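Local coordinates for StiE protein (Stigmatella aurantiaca, PDB 6ECX), which transfers a methyl group from S-adenosylmethionine to an oxygen, serving as the O-methyltransferase domain of a modular polyketide synthase, at residues V84-F95 with F153-G162; E111-G122 with N139-S148. All coordinates share one frame; numbering follows the deposited sequence.

Overall arrangement
Contacts 1 and 2 are parallel strand pairs in one Rossmann-like methyltransferase sheet. Strands 91-94 and 114-119 lie side by side, and the two contacts lie on opposite flanks of this pair: contact 1 adds strand 157-163 on the side of the sheet interior, contact 2 adds strand 141-145, the outermost on its side. Contact 1 is buried and largely apolar, its side-chain hydrogen bonds across the pair gathered at the start of its strands. Contact 2 is partly exposed and rich in arginine, and its C-terminal end holds the adenine of S-adenosylmethionine. The two meet through Tyr157 OH with Asp116 OD2 and, near the cofactor, through Ser148 OG with Phe95 O; in sequence contact 1 encloses contact 2.

Contact 1 of 2, residues V84-F95 with F153-G162; sequences VDLSAIKNVMDF and FPGMYDLVLG
Asp158 and the backbone at Lys90 and Asn91 open the parallel pairing of strand 91-94 with strand 157-163. Asp158 OD2 accepts from Lys90 N at 2.8 Å through its anti lone pair, and more weakly from Asn91 N. In return, Asn91 O takes Asp158 N at 2.9 Å and Leu159 N at 3.2 Å, a double acceptance where the chain turns a corner. A water joins Asn91 ND2, Met156 O and Asp158 OD1, the last also held by Thr184. From here the regular parallel pattern takes over: Met93 N binds Leu159 O, Leu161 N meets Met93 O at 2.7 Å, and Phe95 N reaches Leu161 O.

Beyond this polar start, the two faces of the sheet pack differently. Beside Leu159, Leu86, Ile89 and Val92 close an aliphatic cluster, while Val92 CG1 rests against Leu161. Met93 CB sits over the centre of the Tyr157 ring, 3.6 Å from its centroid. With CG anti to the backbone N (chi1 -180°), Met93 CG lies over one face of Phe153, displaced toward the rim; the bends at chi2 and chi3 bring SD obliquely up to both rings, as Met-aromatic contacts, and CE to 3.7 Å from Phe153 CD1. Farther along, Phe95 turns a face to Gly162, with Phe95 CZ 3.4 Å from Gly162 CA, and its ring edge to Val160 CG1. With no side chain on Gly162, this ring can lie directly against the strand. The carboxylate that bonds across the pair thus sits at the strand entrance; the Met93 side is a packed sulfur-aromatic layer, of which Phe95 alone reaches the cofactor.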
# COMPACT_ATOMS: atom_id res chain seq x y z
N VAL A 84 -5.03 8.91 -11.62
CA VAL A 84 -4.17 10.07 -11.34
C VAL A 84 -3.55 10.57 -12.64
O VAL A 84 -2.99 9.80 -13.42
CB VAL A 84 -3.09 9.73 -10.32
CG1 VAL A 84 -2.19 10.93 -10.07
CG2 VAL A 84 -3.70 9.19 -9.02
N ASP A 85 -3.62 11.88 -12.85
CA ASP A 85 -2.93 12.53 -13.97
C ASP A 85 -1.71 13.22 -13.38
O ASP A 85 -1.80 14.33 -12.85
CB ASP A 85 -3.85 13.53 -14.67
CG ASP A 85 -3.16 14.25 -15.83
OD1 ASP A 85 -1.95 14.03 -16.06
OD2 ASP A 85 -3.84 15.05 -16.53
N LEU A 86 -0.55 12.57 -13.48
CA LEU A 86 0.64 13.14 -12.85
C LEU A 86 1.05 14.47 -13.49
O LEU A 86 1.66 15.31 -12.82
CB LEU A 86 1.79 12.14 -12.90
CG LEU A 86 1.53 10.94 -11.98
CD1 LEU A 86 2.48 9.79 -12.30
CD2 LEU A 86 1.63 11.33 -10.50
N SER A 87 0.69 14.72 -14.75
CA SER A 87 1.08 15.99 -15.34
C SER A 87 0.41 17.17 -14.65
O SER A 87 0.91 18.30 -14.75
CB SER A 87 0.77 16.02 -16.85
OG SER A 87 -0.62 16.08 -17.07
N ALA A 88 -0.70 16.93 -13.95
CA ALA A 88 -1.50 17.99 -13.34
C ALA A 88 -1.10 18.25 -11.90
O ALA A 88 -1.47 19.29 -11.33
CB ALA A 88 -2.99 17.62 -13.40
N ILE A 89 -0.38 17.36 -11.31
CA ILE A 89 -0.03 17.38 -9.90
C ILE A 89 1.34 18.03 -9.74
O ILE A 89 2.19 17.96 -10.64
CB ILE A 89 -0.09 15.93 -9.38
CG1 ILE A 89 -1.57 15.60 -9.10
CG2 ILE A 89 0.83 15.66 -8.19
CD1 ILE A 89 -1.83 14.14 -9.03
N LYS A 90 1.55 18.70 -8.61
CA LYS A 90 2.84 19.28 -8.28
C LYS A 90 3.55 18.57 -7.14
O LYS A 90 4.72 18.19 -7.30
CB LYS A 90 2.69 20.76 -7.94
CG LYS A 90 4.01 21.45 -7.63
CD LYS A 90 5.01 21.25 -8.77
CE LYS A 90 6.24 22.13 -8.60
NZ LYS A 90 7.03 22.15 -9.87
N ASN A 91 2.88 18.35 -6.01
CA ASN A 91 3.52 17.93 -4.76
C ASN A 91 2.93 16.60 -4.30
O ASN A 91 1.70 16.45 -4.29
CB ASN A 91 3.32 19.00 -3.68
CG ASN A 91 3.87 20.36 -4.10
OD1 ASN A 91 5.07 20.51 -4.28
ND2 ASN A 91 2.99 21.35 -4.26
N VAL A 92 3.80 15.67 -3.87
CA VAL A 92 3.43 14.31 -3.49
C VAL A 92 3.95 14.02 -2.08
O VAL A 92 5.09 14.38 -1.75
CB VAL A 92 4.01 13.26 -4.48
CG1 VAL A 92 3.56 11.80 -4.09
CG2 VAL A 92 3.64 13.59 -5.94
N MET A 93 3.13 13.37 -1.26
CA MET A 93 3.54 12.90 0.07
C MET A 93 3.36 11.39 0.15
O MET A 93 2.26 10.89 -0.11
CB MET A 93 2.70 13.57 1.17
CG MET A 93 3.06 13.15 2.59
SD MET A 93 4.65 13.89 3.07
CE MET A 93 5.39 12.46 3.91
N ASP A 94 4.42 10.66 0.53
CA ASP A 94 4.35 9.21 0.78
C ASP A 94 4.49 8.99 2.27
O ASP A 94 5.59 9.14 2.82
CB ASP A 94 5.46 8.47 0.02
CG ASP A 94 5.38 6.95 0.18
OD1 ASP A 94 4.77 6.44 1.15
OD2 ASP A 94 5.94 6.25 -0.70
N PHE A 95 3.39 8.64 2.95
CA PHE A 95 3.48 8.65 4.41
C PHE A 95 3.99 7.34 5.00
O PHE A 95 4.02 7.21 6.23
CB PHE A 95 2.14 9.07 5.05
CG PHE A 95 0.97 8.17 4.78
CD1 PHE A 95 0.74 7.07 5.57
CD2 PHE A 95 0.05 8.49 3.80
CE1 PHE A 95 -0.37 6.26 5.37
CE2 PHE A 95 -1.08 7.70 3.59
CZ PHE A 95 -1.29 6.59 4.37
N PHE A 153 3.02 16.50 8.27
CA PHE A 153 3.66 16.47 6.97
C PHE A 153 4.24 17.85 6.66
O PHE A 153 3.73 18.87 7.15
CB PHE A 153 2.66 16.04 5.90
CG PHE A 153 2.10 14.66 6.13
CD1 PHE A 153 2.93 13.60 6.48
CD2 PHE A 153 0.72 14.42 6.02
CE1 PHE A 153 2.41 12.32 6.70
CE2 PHE A 153 0.20 13.16 6.24
CZ PHE A 153 1.05 12.10 6.57
N PRO A 154 5.35 17.92 5.91
CA PRO A 154 6.11 19.17 5.79
C PRO A 154 5.75 19.99 4.56
O PRO A 154 6.62 20.43 3.80
CB PRO A 154 7.55 18.68 5.73
CG PRO A 154 7.45 17.38 5.01
CD PRO A 154 6.10 16.77 5.37
N GLY A 155 4.46 20.21 4.34
CA GLY A 155 4.03 20.97 3.18
C GLY A 155 2.56 20.73 2.89
O GLY A 155 1.83 20.11 3.67
N MET A 156 2.15 21.22 1.73
CA MET A 156 0.78 21.12 1.25
C MET A 156 0.81 20.36 -0.07
O MET A 156 1.50 20.78 -1.01
CB MET A 156 0.16 22.51 1.10
CG MET A 156 -1.30 22.52 0.71
SD MET A 156 -2.36 21.72 1.93
CE MET A 156 -2.18 22.82 3.33
N TYR A 157 0.07 19.25 -0.15
CA TYR A 157 0.25 18.27 -1.21
C TYR A 157 -0.97 18.17 -2.11
O TYR A 157 -2.09 18.52 -1.73
CB TYR A 157 0.59 16.90 -0.61
CG TYR A 157 1.86 17.00 0.20
CD1 TYR A 157 3.11 16.95 -0.42
CD2 TYR A 157 1.82 17.24 1.57
CE1 TYR A 157 4.30 17.11 0.30
CE2 TYR A 157 3.00 17.39 2.31
CZ TYR A 157 4.23 17.30 1.67
OH TYR A 157 5.38 17.45 2.40
N ASP A 158 -0.73 17.71 -3.34
CA ASP A 158 -1.77 17.40 -4.31
C ASP A 158 -2.10 15.93 -4.36
O ASP A 158 -3.22 15.57 -4.71
CB ASP A 158 -1.32 17.84 -5.70
CG ASP A 158 -0.99 19.32 -5.77
OD1 ASP A 158 -1.61 20.10 -5.03
OD2 ASP A 158 -0.12 19.69 -6.57
N LEU A 159 -1.15 15.08 -3.97
CA LEU A 159 -1.33 13.63 -4.01
C LEU A 159 -0.65 13.05 -2.79
O LEU A 159 0.46 13.47 -2.44
CB LEU A 159 -0.73 13.04 -5.30
CG LEU A 159 -0.56 11.51 -5.44
CD1 LEU A 159 -1.92 10.82 -5.55
CD2 LEU A 159 0.29 11.18 -6.69
N VAL A 160 -1.33 12.11 -2.11
CA VAL A 160 -0.80 11.42 -0.93
C VAL A 160 -0.86 9.92 -1.18
O VAL A 160 -1.87 9.40 -1.66
CB VAL A 160 -1.56 11.80 0.36
CG1 VAL A 160 -1.03 11.01 1.57
CG2 VAL A 160 -1.46 13.29 0.66
N LEU A 161 0.23 9.22 -0.84
CA LEU A 161 0.37 7.79 -1.09
C LEU A 161 0.48 7.06 0.25
O LEU A 161 1.25 7.47 1.13
CB LEU A 161 1.63 7.45 -1.92
CG LEU A 161 2.04 8.26 -3.15
CD1 LEU A 161 3.33 7.69 -3.75
CD2 LEU A 161 0.94 8.24 -4.18
N GLY A 162 -0.28 5.97 0.38
CA GLY A 162 -0.13 5.08 1.53
C GLY A 162 -0.36 3.66 1.08
O GLY A 162 -1.50 3.18 1.09
O HOH W 1 0.35 21.45 -3.60

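Contact 2 of 2, residues E111-G122 with N139-S148; sequences EHLKLDGYTISG and NRIRIFQRDS. With SAM (S-adenosylmethionine), chain B.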
# COMPACT_ATOMS: atom_id res chain seq x y z
N GLU A 111 9.45 15.04 -14.18
CA GLU A 111 10.51 15.90 -13.66
C GLU A 111 9.97 17.11 -12.91
O GLU A 111 10.72 17.71 -12.15
CB GLU A 111 11.41 16.37 -14.80
CG GLU A 111 12.21 15.24 -15.44
CD GLU A 111 13.34 15.74 -16.33
OE1 GLU A 111 14.22 16.47 -15.82
OE2 GLU A 111 13.34 15.40 -17.53
N HIS A 112 8.71 17.47 -13.10
CA HIS A 112 8.17 18.63 -12.41
C HIS A 112 7.80 18.34 -10.96
O HIS A 112 7.63 19.29 -10.18
CB HIS A 112 6.93 19.14 -13.15
CG HIS A 112 5.80 18.15 -13.17
ND1 HIS A 112 5.82 17.02 -13.96
CD2 HIS A 112 4.63 18.12 -12.50
CE1 HIS A 112 4.70 16.34 -13.77
NE2 HIS A 112 3.96 16.99 -12.89
N LEU A 113 7.64 17.07 -10.58
CA LEU A 113 7.12 16.74 -9.25
C LEU A 113 8.12 17.05 -8.14
O LEU A 113 9.33 16.93 -8.32
CB LEU A 113 6.75 15.25 -9.16
CG LEU A 113 5.64 14.68 -10.05
CD1 LEU A 113 5.53 13.19 -9.81
CD2 LEU A 113 4.30 15.39 -9.76
N LYS A 114 7.58 17.44 -6.99
CA LYS A 114 8.29 17.53 -5.71
C LYS A 114 7.66 16.53 -4.76
O LYS A 114 6.43 16.52 -4.61
CB LYS A 114 8.20 18.94 -5.11
CG LYS A 114 8.63 20.08 -6.03
CD LYS A 114 10.10 20.47 -5.78
CE LYS A 114 10.52 21.68 -6.62
NZ LYS A 114 11.91 22.09 -6.32
N LEU A 115 8.47 15.69 -4.12
CA LEU A 115 7.93 14.57 -3.35
C LEU A 115 8.64 14.45 -2.01
O LEU A 115 9.86 14.59 -1.93
CB LEU A 115 8.08 13.24 -4.12
CG LEU A 115 7.67 13.25 -5.61
CD1 LEU A 115 8.86 13.60 -6.53
CD2 LEU A 115 7.11 11.91 -5.99
N ASP A 116 7.87 14.24 -0.95
CA ASP A 116 8.41 14.01 0.39
C ASP A 116 8.00 12.63 0.87
O ASP A 116 6.90 12.16 0.57
CB ASP A 116 7.91 15.07 1.38
CG ASP A 116 8.40 16.48 1.01
OD1 ASP A 116 9.56 16.57 0.58
OD2 ASP A 116 7.62 17.46 1.12
N GLY A 117 8.87 11.99 1.63
CA GLY A 117 8.55 10.69 2.22
C GLY A 117 8.82 10.69 3.71
O GLY A 117 9.79 11.30 4.18
N TYR A 118 7.94 10.02 4.46
CA TYR A 118 8.14 9.74 5.88
C TYR A 118 8.27 8.24 6.07
O TYR A 118 7.51 7.46 5.49
CB TYR A 118 6.97 10.21 6.76
CG TYR A 118 6.93 11.66 7.20
CD1 TYR A 118 7.80 12.60 6.67
CD2 TYR A 118 5.99 12.09 8.14
CE1 TYR A 118 7.75 13.91 7.08
CE2 TYR A 118 5.93 13.41 8.55
CZ TYR A 118 6.83 14.32 8.02
OH TYR A 118 6.81 15.64 8.41
N THR A 119 9.23 7.83 6.90
CA THR A 119 9.28 6.47 7.40
C THR A 119 9.77 6.52 8.84
O THR A 119 10.56 7.39 9.21
CB THR A 119 10.20 5.57 6.56
OG1 THR A 119 10.28 4.26 7.14
CG2 THR A 119 11.60 6.16 6.48
N ILE A 120 9.29 5.59 9.67
CA ILE A 120 9.75 5.55 11.06
C ILE A 120 11.03 4.75 11.21
O ILE A 120 11.67 4.83 12.27
CB ILE A 120 8.69 4.98 12.02
CG1 ILE A 120 8.27 3.58 11.59
CG2 ILE A 120 7.49 5.92 12.12
CD1 ILE A 120 7.22 2.96 12.49
N SER A 121 11.43 4.00 10.19
CA SER A 121 12.67 3.23 10.25
C SER A 121 13.86 4.11 9.90
O SER A 121 13.94 4.65 8.79
CB SER A 121 12.59 2.04 9.30
OG SER A 121 13.86 1.43 9.15
N GLY A 122 14.79 4.26 10.86
CA GLY A 122 16.04 4.95 10.56
C GLY A 122 16.81 4.30 9.43
O GLY A 122 17.37 4.99 8.57
N ASN A 139 17.17 17.16 -5.20
CA ASN A 139 16.56 18.48 -5.21
C ASN A 139 15.05 18.43 -5.23
O ASN A 139 14.42 19.44 -4.91
CB ASN A 139 17.08 19.29 -6.39
CG ASN A 139 18.57 19.36 -6.40
OD1 ASN A 139 19.23 18.94 -7.36
ND2 ASN A 139 19.12 19.86 -5.31
N ARG A 140 14.47 17.27 -5.57
CA ARG A 140 13.03 17.15 -5.61
C ARG A 140 12.43 16.17 -4.60
O ARG A 140 11.22 16.21 -4.39
CB ARG A 140 12.57 16.75 -7.02
CG ARG A 140 13.15 17.66 -8.11
CD ARG A 140 12.37 17.56 -9.40
NE ARG A 140 12.88 16.49 -10.26
CZ ARG A 140 12.24 15.37 -10.55
NH1 ARG A 140 12.83 14.48 -11.34
NH2 ARG A 140 11.02 15.13 -10.05
N ILE A 141 13.23 15.30 -3.97
CA ILE A 141 12.72 14.31 -3.03
C ILE A 141 13.39 14.53 -1.67
O ILE A 141 14.62 14.48 -1.57
CB ILE A 141 12.94 12.88 -3.52
CG1 ILE A 141 12.29 12.67 -4.88
CG2 ILE A 141 12.40 11.84 -2.51
CD1 ILE A 141 12.41 11.25 -5.38
N ARG A 142 12.59 14.74 -0.63
CA ARG A 142 13.11 14.79 0.74
C ARG A 142 12.58 13.60 1.53
O ARG A 142 11.42 13.20 1.38
CB ARG A 142 12.73 16.09 1.46
CG ARG A 142 13.19 17.37 0.78
CD ARG A 142 12.68 18.57 1.55
NE ARG A 142 11.22 18.59 1.65
CZ ARG A 142 10.55 19.47 2.38
NH1 ARG A 142 11.22 20.39 3.06
NH2 ARG A 142 9.22 19.46 2.42
N ILE A 143 13.45 13.04 2.37
CA ILE A 143 13.15 11.88 3.20
C ILE A 143 13.28 12.28 4.66
O ILE A 143 14.23 12.98 5.04
CB ILE A 143 14.10 10.70 2.90
CG1 ILE A 143 14.08 10.37 1.40
CG2 ILE A 143 13.72 9.49 3.75
CD1 ILE A 143 12.71 9.82 0.93
N PHE A 144 12.33 11.84 5.49
CA PHE A 144 12.38 12.14 6.91
C PHE A 144 12.06 10.88 7.69
O PHE A 144 11.15 10.13 7.33
CB PHE A 144 11.38 13.23 7.32
CG PHE A 144 11.54 14.53 6.56
CD1 PHE A 144 10.91 14.72 5.33
CD2 PHE A 144 12.26 15.58 7.11
CE1 PHE A 144 11.02 15.92 4.65
CE2 PHE A 144 12.38 16.79 6.44
CZ PHE A 144 11.76 16.96 5.21
N GLN A 145 12.81 10.65 8.77
CA GLN A 145 12.47 9.64 9.76
C GLN A 145 11.49 10.30 10.72
O GLN A 145 11.87 10.93 11.70
CB GLN A 145 13.71 9.12 10.49
CG GLN A 145 13.43 7.88 11.34
CD GLN A 145 14.55 7.57 12.32
OE1 GLN A 145 15.54 8.31 12.40
NE2 GLN A 145 14.42 6.48 13.06
N ARG A 146 10.19 10.18 10.41
CA ARG A 146 9.15 10.83 11.19
C ARG A 146 7.92 9.94 11.21
O ARG A 146 7.77 9.03 10.39
CB ARG A 146 8.82 12.23 10.64
CG ARG A 146 10.01 13.19 10.61
CD ARG A 146 9.68 14.56 11.16
NE ARG A 146 9.24 15.46 10.11
CZ ARG A 146 9.89 16.57 9.75
NH1 ARG A 146 11.00 16.93 10.37
NH2 ARG A 146 9.40 17.33 8.78
N ASP A 147 7.05 10.19 12.19
CA ASP A 147 5.87 9.37 12.44
C ASP A 147 4.66 10.10 11.89
O ASP A 147 4.29 11.17 12.38
CB ASP A 147 5.72 9.10 13.94
CG ASP A 147 4.55 8.17 14.26
OD1 ASP A 147 3.54 8.15 13.52
OD2 ASP A 147 4.65 7.45 15.28
N SER A 148 4.01 9.49 10.89
CA SER A 148 2.93 10.12 10.14
C SER A 148 1.68 10.36 10.98
O SER A 148 0.81 11.13 10.56
CB SER A 148 2.58 9.26 8.92
OG SER A 148 3.68 9.16 8.03
N SAM B . 4.92 1.95 0.81
CA SAM B . 6.17 1.20 0.71
C SAM B . 6.09 0.18 -0.42
O SAM B . 5.00 -0.08 -0.92
OXT SAM B . 7.10 -0.40 -0.86
CB SAM B . 6.47 0.51 2.03
CG SAM B . 5.33 -0.31 2.60
SD SAM B . 5.89 -1.23 4.05
CE SAM B . 4.82 -2.70 3.96
C5' SAM B . 5.25 -0.24 5.43
C4' SAM B . 5.99 1.09 5.59
O4' SAM B . 5.32 1.98 6.46
C3' SAM B . 7.41 0.97 6.16
O3' SAM B . 8.22 1.80 5.34
C2' SAM B . 7.33 1.58 7.55
O2' SAM B . 8.51 2.22 7.98
C1' SAM B . 6.23 2.62 7.33
N9 SAM B . 5.52 3.08 8.55
C8 SAM B . 4.86 2.29 9.45
N7 SAM B . 4.31 3.09 10.40
C5 SAM B . 4.62 4.37 10.13
C6 SAM B . 4.33 5.57 10.76
N6 SAM B . 3.60 5.60 11.87
N1 SAM B . 4.79 6.76 10.22
C2 SAM B . 5.53 6.76 9.06
N3 SAM B . 5.81 5.57 8.45
C4 SAM B . 5.38 4.39 8.96
O HOH W 2 10.51 17.70 -1.87
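Tyr118 spans the paired strands 114-119 and 141-145 near the cofactor end of this beta-alpha-beta unit. Its CB lies 3.7 Å from Ser148 OG, which CD2 also meets at the ring edge. Beyond CB, with CG beside the backbone N (chi1 -83°), the ring runs past Phe144, CD1 and CE1 touching Phe144 CB, while Arg146 CB sits over the centre of one face, 3.7 Å from the ring centroid. At the tip, OH receives Arg146 NE at 3.0 Å and NH2 at 3.1 Å, both in the guanidinium plane, which stands almost perpendicular to the ring (88°); the same hydroxyl is hydrogen-bonded to Asp152 O.

Two residues earlier on the same face of the strand, Arg142 grips Asp116 side-on in a salt bridge, NE to OD1 at 2.8 Å and NH2 to OD2 at 2.9 Å, each nitrogen standing above the carboxylate plane; Tyr157 OH also binds OD2. Where the strands end, Ser148 N donates almost straight (178°) to N1 of the adenine, Asp147 OD1 accepts from N6, and Ile120 CG2 packs on the base. Two guanidinium donors would probably polarise the phenol toward Asp152, and the arginine held on the tyrosine directly adjoins Asp147 and Ser148, which bond the adenine.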